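Local atomic coordinates of inorganic polyphosphate/ATP-glucomannokinase (Arthrobacter sp., PDB entry 1WOQ), a protein that probably phosphorylates glucose and mannose with inorganic polyphosphate or ATP as phosphoryl donor, as a kinase of the ROK family. Residues L169-A183 with L201-F213. Residues are numbered along the deposited sequence; the frame is centred on the assembly and turned at random.
Sequences LGHLEIDGHDAETKA and LLQRYFSHVEFLF. With BGC (beta-D-glucopyranose), chain C.
Y205 of helix 195-213 packs its ring against I174 and A179, at the base of the β-hairpin 173-178, whose type I' turn spans I174 to H177, in the sugar-binding part of this ROK-family, actin-like ATPase fold. Apolar contacts dominate. CD1 of I174 lies 3.3 Å from CD1 of Y205, the two side chains crossing at about a right angle, while A179 CB, small enough to sit close, is 3.7 Å from Y205 CE1. L172, in the loop before strand 173-174, meets the helix farther along: its CD1 lies 3.7 Å from V209 CG2, and both its methyls face L212 CD1, tip to tip. Within the helix, V209 CG2 lies over one face of the Y205 ring, toward its rim.

Two polar contacts join the segments. At the turn, D175 and R204 form a salt bridge, OD1 to NH1 3.1 Å, their planar groups turned 53° apart; the arginine bends back with I174 CG2 over one guanidinium face. The Y205 hydroxyl reaches the 3-10 turn 169-170, just before H171, because chi1 of -178° swings the ring away from the backbone N; OH donates to L169 O over 2.8 Å, from above the carbonyl plane. A phenylalanine here would probably cost the L169 carbonyl its bond from the helix, while keeping the ring's contacts with I174 and A179.

Within 169-183, H171 links this segment to the sugar pocket: NE2 donates to glucose O2 (2.8 Å) and ND1 to D178, which probably holds the imidazole in its orientation through the syn lone pair of OD2, in the ring plane.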
loop_
_atom_site.group_PDB
_atom_site.type_symbol
_atom_site.label_atom_id
_atom_site.label_comp_id
_atom_site.label_asym_id
_atom_site.label_seq_id
_atom_site.Cartn_x
_atom_site.Cartn_y
_atom_site.Cartn_z
ATOM N N LEU A 169 -2.530 11.232 3.981
ATOM C CA LEU A 169 -3.520 11.492 5.022
ATOM C C LEU A 169 -3.216 10.846 6.365
ATOM O O LEU A 169 -3.856 11.165 7.369
ATOM C CB LEU A 169 -4.909 11.063 4.536
ATOM C CG LEU A 169 -5.771 12.121 3.832
ATOM C CD1 LEU A 169 -4.918 13.152 3.124
ATOM C CD2 LEU A 169 -6.724 11.433 2.868
ATOM N N GLY A 170 -2.247 9.936 6.388
ATOM C CA GLY A 170 -1.876 9.305 7.638
ATOM C C GLY A 170 -1.097 10.303 8.470
ATOM O O GLY A 170 -0.847 10.080 9.656
ATOM N N HIS A 171 -0.727 11.423 7.851
ATOM C CA HIS A 171 0.037 12.448 8.543
ATOM C C HIS A 171 -0.715 13.743 8.787
ATOM O O HIS A 171 -0.119 14.790 9.046
ATOM C CB HIS A 171 1.363 12.684 7.813
ATOM C CG HIS A 171 2.272 11.495 7.870
ATOM N ND1 HIS A 171 2.744 10.986 9.062
ATOM C CD2 HIS A 171 2.710 10.655 6.903
ATOM C CE1 HIS A 171 3.428 9.882 8.826
ATOM N NE2 HIS A 171 3.422 9.656 7.524
ATOM N N LEU A 172 -2.036 13.664 8.690
ATOM C CA LEU A 172 -2.874 14.803 9.005
ATOM C C LEU A 172 -2.663 14.945 10.504
ATOM O O LEU A 172 -2.395 13.954 11.186
ATOM C CB LEU A 172 -4.350 14.474 8.772
ATOM C CG LEU A 172 -4.900 14.394 7.352
ATOM C CD1 LEU A 172 -6.289 13.753 7.374
ATOM C CD2 LEU A 172 -4.967 15.797 6.762
ATOM N N GLU A 173 -2.759 16.161 11.022
ATOM C CA GLU A 173 -2.629 16.345 12.456
ATOM C C GLU A 173 -4.046 16.272 12.995
ATOM O O GLU A 173 -4.959 16.864 12.423
ATOM C CB GLU A 173 -2.028 17.707 12.784
ATOM C CG GLU A 173 -2.006 18.000 14.271
ATOM C CD GLU A 173 -1.525 19.395 14.572
ATOM O OE1 GLU A 173 -2.205 20.093 15.356
ATOM O OE2 GLU A 173 -0.472 19.789 14.024
ATOM N N ILE A 174 -4.240 15.529 14.077
ATOM C CA ILE A 174 -5.560 15.406 14.673
ATOM C C ILE A 174 -5.412 15.408 16.185
ATOM O O ILE A 174 -4.676 14.598 16.751
ATOM C CB ILE A 174 -6.267 14.111 14.224
ATOM C CG1 ILE A 174 -6.492 14.145 12.707
ATOM C CG2 ILE A 174 -7.602 13.972 14.938
ATOM C CD1 ILE A 174 -7.172 12.919 12.158
ATOM N N ASP A 175 -6.105 16.345 16.823
ATOM C CA ASP A 175 -6.059 16.499 18.271
ATOM C C ASP A 175 -4.635 16.599 18.821
ATOM O O ASP A 175 -4.272 15.931 19.792
ATOM C CB ASP A 175 -6.839 15.364 18.940
ATOM C CG ASP A 175 -8.322 15.410 18.601
ATOM O OD1 ASP A 175 -8.871 16.531 18.541
ATOM O OD2 ASP A 175 -8.939 14.345 18.398
ATOM N N GLY A 176 -3.832 17.439 18.172
ATOM C CA GLY A 176 -2.465 17.679 18.606
ATOM C C GLY A 176 -1.402 16.661 18.233
ATOM O O GLY A 176 -0.243 16.819 18.617
ATOM N N HIS A 177 -1.773 15.627 17.486
ATOM C CA HIS A 177 -0.810 14.602 17.100
ATOM C C HIS A 177 -0.870 14.184 15.648
ATOM O O HIS A 177 -1.903 14.293 15.001
ATOM C CB HIS A 177 -1.009 13.333 17.929
ATOM C CG HIS A 177 -0.538 13.449 19.340
ATOM N ND1 HIS A 177 -1.401 13.639 20.398
ATOM C CD2 HIS A 177 0.706 13.410 19.869
ATOM C CE1 HIS A 177 -0.707 13.712 21.518
ATOM N NE2 HIS A 177 0.574 13.576 21.225
ATOM N N ASP A 178 0.256 13.686 15.150
ATOM C CA ASP A 178 0.314 13.164 13.797
ATOM C C ASP A 178 -0.679 12.002 13.896
ATOM O O ASP A 178 -0.553 11.157 14.779
ATOM C CB ASP A 178 1.734 12.672 13.505
ATOM C CG ASP A 178 1.823 11.878 12.228
ATOM O OD1 ASP A 178 1.451 10.687 12.247
ATOM O OD2 ASP A 178 2.258 12.446 11.208
ATOM N N ALA A 179 -1.671 11.973 13.010
ATOM C CA ALA A 179 -2.714 10.950 13.054
ATOM C C ALA A 179 -2.265 9.512 13.295
ATOM O O ALA A 179 -2.800 8.838 14.172
ATOM C CB ALA A 179 -3.563 11.015 11.787
ATOM N N GLU A 180 -1.289 9.035 12.532
ATOM C CA GLU A 180 -0.859 7.653 12.696
ATOM C C GLU A 180 -0.126 7.350 13.993
ATOM O O GLU A 180 -0.045 6.189 14.392
ATOM C CB GLU A 180 -0.005 7.198 11.503
ATOM C CG GLU A 180 1.328 7.896 11.350
ATOM C CD GLU A 180 2.225 7.188 10.349
ATOM O OE1 GLU A 180 1.717 6.786 9.285
ATOM O OE2 GLU A 180 3.434 7.038 10.624
ATOM N N THR A 181 0.407 8.369 14.660
ATOM C CA THR A 181 1.113 8.114 15.908
ATOM C C THR A 181 0.128 7.659 16.982
ATOM O O THR A 181 0.520 7.059 17.982
ATOM C CB THR A 181 1.894 9.359 16.399
ATOM O OG1 THR A 181 0.983 10.414 16.723
ATOM C CG2 THR A 181 2.851 9.837 15.323
ATOM N N LYS A 182 -1.157 7.923 16.760
ATOM C CA LYS A 182 -2.187 7.531 17.716
ATOM C C LYS A 182 -3.191 6.501 17.191
ATOM O O LYS A 182 -3.766 5.738 17.973
ATOM C CB LYS A 182 -2.960 8.769 18.188
ATOM C CG LYS A 182 -2.177 9.689 19.110
ATOM C CD LYS A 182 -1.904 9.015 20.445
ATOM C CE LYS A 182 -1.191 9.952 21.406
ATOM N NZ LYS A 182 -1.010 9.326 22.748
ATOM N N ALA A 183 -3.389 6.459 15.874
ATOM C CA ALA A 183 -4.381 5.554 15.300
ATOM C C ALA A 183 -3.913 4.426 14.382
ATOM O O ALA A 183 -4.743 3.749 13.779
ATOM C CB ALA A 183 -5.454 6.382 14.579
ATOM N N LEU A 201 -11.006 6.601 18.362
ATOM C CA LEU A 201 -9.961 7.239 17.573
ATOM C C LEU A 201 -10.307 7.229 16.086
ATOM O O LEU A 201 -10.089 8.217 15.383
ATOM C CB LEU A 201 -8.625 6.523 17.789
ATOM C CG LEU A 201 -7.875 6.854 19.080
ATOM C CD1 LEU A 201 -6.713 5.894 19.255
ATOM C CD2 LEU A 201 -7.370 8.290 19.019
ATOM N N LEU A 202 -10.845 6.113 15.602
ATOM C CA LEU A 202 -11.200 6.013 14.193
ATOM C C LEU A 202 -12.402 6.889 13.859
ATOM O O LEU A 202 -12.477 7.442 12.765
ATOM C CB LEU A 202 -11.481 4.557 13.806
ATOM C CG LEU A 202 -10.285 3.608 13.937
ATOM C CD1 LEU A 202 -10.681 2.233 13.426
ATOM C CD2 LEU A 202 -9.098 4.141 13.140
ATOM N N GLN A 203 -13.342 7.009 14.797
ATOM C CA GLN A 203 -14.519 7.854 14.580
ATOM C C GLN A 203 -14.025 9.275 14.345
ATOM O O GLN A 203 -14.498 9.973 13.447
ATOM C CB GLN A 203 -15.434 7.827 15.809
ATOM C CG GLN A 203 -16.593 8.838 15.786
ATOM C CD GLN A 203 -17.568 8.608 14.646
ATOM O OE1 GLN A 203 -17.841 7.471 14.268
ATOM N NE2 GLN A 203 -18.114 9.691 14.103
ATOM N N ARG A 204 -13.066 9.693 15.163
ATOM C CA ARG A 204 -12.492 11.028 15.051
ATOM C C ARG A 204 -11.761 11.197 13.727
ATOM O O ARG A 204 -11.955 12.196 13.028
ATOM C CB ARG A 204 -11.513 11.290 16.200
ATOM C CG ARG A 204 -10.907 12.691 16.192
ATOM C CD ARG A 204 -11.992 13.746 16.361
ATOM N NE ARG A 204 -12.089 14.649 15.219
ATOM C CZ ARG A 204 -11.291 15.692 15.011
ATOM N NH1 ARG A 204 -10.325 15.980 15.871
ATOM N NH2 ARG A 204 -11.462 16.451 13.938
ATOM N N TYR A 205 -10.920 10.226 13.386
ATOM C CA TYR A 205 -10.148 10.287 12.144
ATOM C C TYR A 205 -11.033 10.315 10.901
ATOM O O TYR A 205 -10.922 11.221 10.069
ATOM C CB TYR A 205 -9.188 9.096 12.044
ATOM C CG TYR A 205 -8.318 9.134 10.803
ATOM C CD1 TYR A 205 -7.172 9.928 10.756
ATOM C CD2 TYR A 205 -8.668 8.416 9.658
ATOM C CE1 TYR A 205 -6.393 10.008 9.594
ATOM C CE2 TYR A 205 -7.901 8.491 8.497
ATOM C CZ TYR A 205 -6.766 9.290 8.471
ATOM O OH TYR A 205 -6.015 9.385 7.316
ATOM N N PHE A 206 -11.914 9.328 10.768
ATOM C CA PHE A 206 -12.775 9.272 9.597
ATOM C C PHE A 206 -13.771 10.419 9.495
ATOM O O PHE A 206 -14.050 10.889 8.393
ATOM C CB PHE A 206 -13.499 7.925 9.519
ATOM C CG PHE A 206 -12.606 6.794 9.097
ATOM C CD1 PHE A 206 -12.053 5.937 10.039
ATOM C CD2 PHE A 206 -12.284 6.613 7.754
ATOM C CE1 PHE A 206 -11.189 4.912 9.651
ATOM C CE2 PHE A 206 -11.423 5.593 7.355
ATOM C CZ PHE A 206 -10.874 4.741 8.308
ATOM N N SER A 207 -14.302 10.883 10.622
ATOM C CA SER A 207 -15.242 11.997 10.560
ATOM C C SER A 207 -14.493 13.264 10.140
ATOM O O SER A 207 -15.039 14.114 9.438
ATOM C CB SER A 207 -15.952 12.201 11.910
ATOM O OG SER A 207 -15.049 12.569 12.929
ATOM N N HIS A 208 -13.237 13.390 10.556
ATOM C CA HIS A 208 -12.450 14.558 10.173
ATOM C C HIS A 208 -12.161 14.514 8.675
ATOM O O HIS A 208 -12.354 15.505 7.971
ATOM C CB HIS A 208 -11.123 14.606 10.936
ATOM C CG HIS A 208 -10.262 15.775 10.565
ATOM N ND1 HIS A 208 -8.979 15.634 10.084
ATOM C CD2 HIS A 208 -10.508 17.105 10.597
ATOM C CE1 HIS A 208 -8.470 16.828 9.836
ATOM N NE2 HIS A 208 -9.377 17.738 10.138
ATOM N N VAL A 209 -11.708 13.363 8.189
ATOM C CA VAL A 209 -11.392 13.209 6.770
ATOM C C VAL A 209 -12.663 13.358 5.927
ATOM O O VAL A 209 -12.631 13.864 4.806
ATOM C CB VAL A 209 -10.730 11.836 6.506
ATOM C CG1 VAL A 209 -10.500 11.632 5.012
ATOM C CG2 VAL A 209 -9.396 11.758 7.255
ATOM N N GLU A 210 -13.781 12.914 6.489
ATOM C CA GLU A 210 -15.074 13.009 5.826
ATOM C C GLU A 210 -15.414 14.484 5.617
ATOM O O GLU A 210 -15.925 14.876 4.561
ATOM C CB GLU A 210 -16.125 12.318 6.701
ATOM C CG GLU A 210 -17.560 12.546 6.319
ATOM C CD GLU A 210 -18.482 11.655 7.119
ATOM O OE1 GLU A 210 -18.628 10.473 6.748
ATOM O OE2 GLU A 210 -19.039 12.129 8.131
ATOM N N PHE A 211 -15.118 15.306 6.619
ATOM C CA PHE A 211 -15.386 16.737 6.508
ATOM C C PHE A 211 -14.432 17.364 5.492
ATOM O O PHE A 211 -14.809 18.258 4.735
ATOM C CB PHE A 211 -15.220 17.427 7.866
ATOM C CG PHE A 211 -15.526 18.902 7.837
ATOM C CD1 PHE A 211 -14.570 19.818 7.413
ATOM C CD2 PHE A 211 -16.786 19.369 8.195
ATOM C CE1 PHE A 211 -14.865 21.182 7.343
ATOM C CE2 PHE A 211 -17.090 20.729 8.129
ATOM C CZ PHE A 211 -16.126 21.636 7.701
ATOM N N LEU A 212 -13.195 16.882 5.472
ATOM C CA LEU A 212 -12.202 17.413 4.547
ATOM C C LEU A 212 -12.491 17.130 3.072
ATOM O O LEU A 212 -12.225 17.977 2.220
ATOM C CB LEU A 212 -10.807 16.862 4.886
ATOM C CG LEU A 212 -10.159 17.292 6.203
ATOM C CD1 LEU A 212 -8.815 16.585 6.375
ATOM C CD2 LEU A 212 -9.963 18.808 6.202
ATOM N N PHE A 213 -13.052 15.963 2.764
ATOM C CA PHE A 213 -13.270 15.602 1.364
ATOM C C PHE A 213 -14.632 15.083 0.907
ATOM O O PHE A 213 -14.807 14.819 -0.282
ATOM C CB PHE A 213 -12.204 14.583 0.949
ATOM C CG PHE A 213 -10.819 15.146 0.904
ATOM C CD1 PHE A 213 -10.462 16.047 -0.092
ATOM C CD2 PHE A 213 -9.887 14.809 1.877
ATOM C CE1 PHE A 213 -9.190 16.614 -0.116
ATOM C CE2 PHE A 213 -8.612 15.372 1.861
ATOM C CZ PHE A 213 -8.268 16.275 0.862
HETATM C C2 BGC C . 3.793 6.720 5.187
HETATM C C3 BGC C . 2.983 6.445 3.914
HETATM C C4 BGC C . 2.571 4.966 3.862
HETATM C C5 BGC C . 1.845 4.586 5.160
HETATM C C6 BGC C . 1.468 3.119 5.240
HETATM C C1 BGC C . 2.980 6.272 6.405
HETATM O O1 BGC C . 3.701 6.472 7.571
HETATM O O2 BGC C . 4.089 8.103 5.283
HETATM O O3 BGC C . 3.749 6.777 2.766
HETATM O O4 BGC C . 1.713 4.742 2.748
HETATM O O5 BGC C . 2.685 4.876 6.299
HETATM O O6 BGC C . 2.592 2.282 5.015
#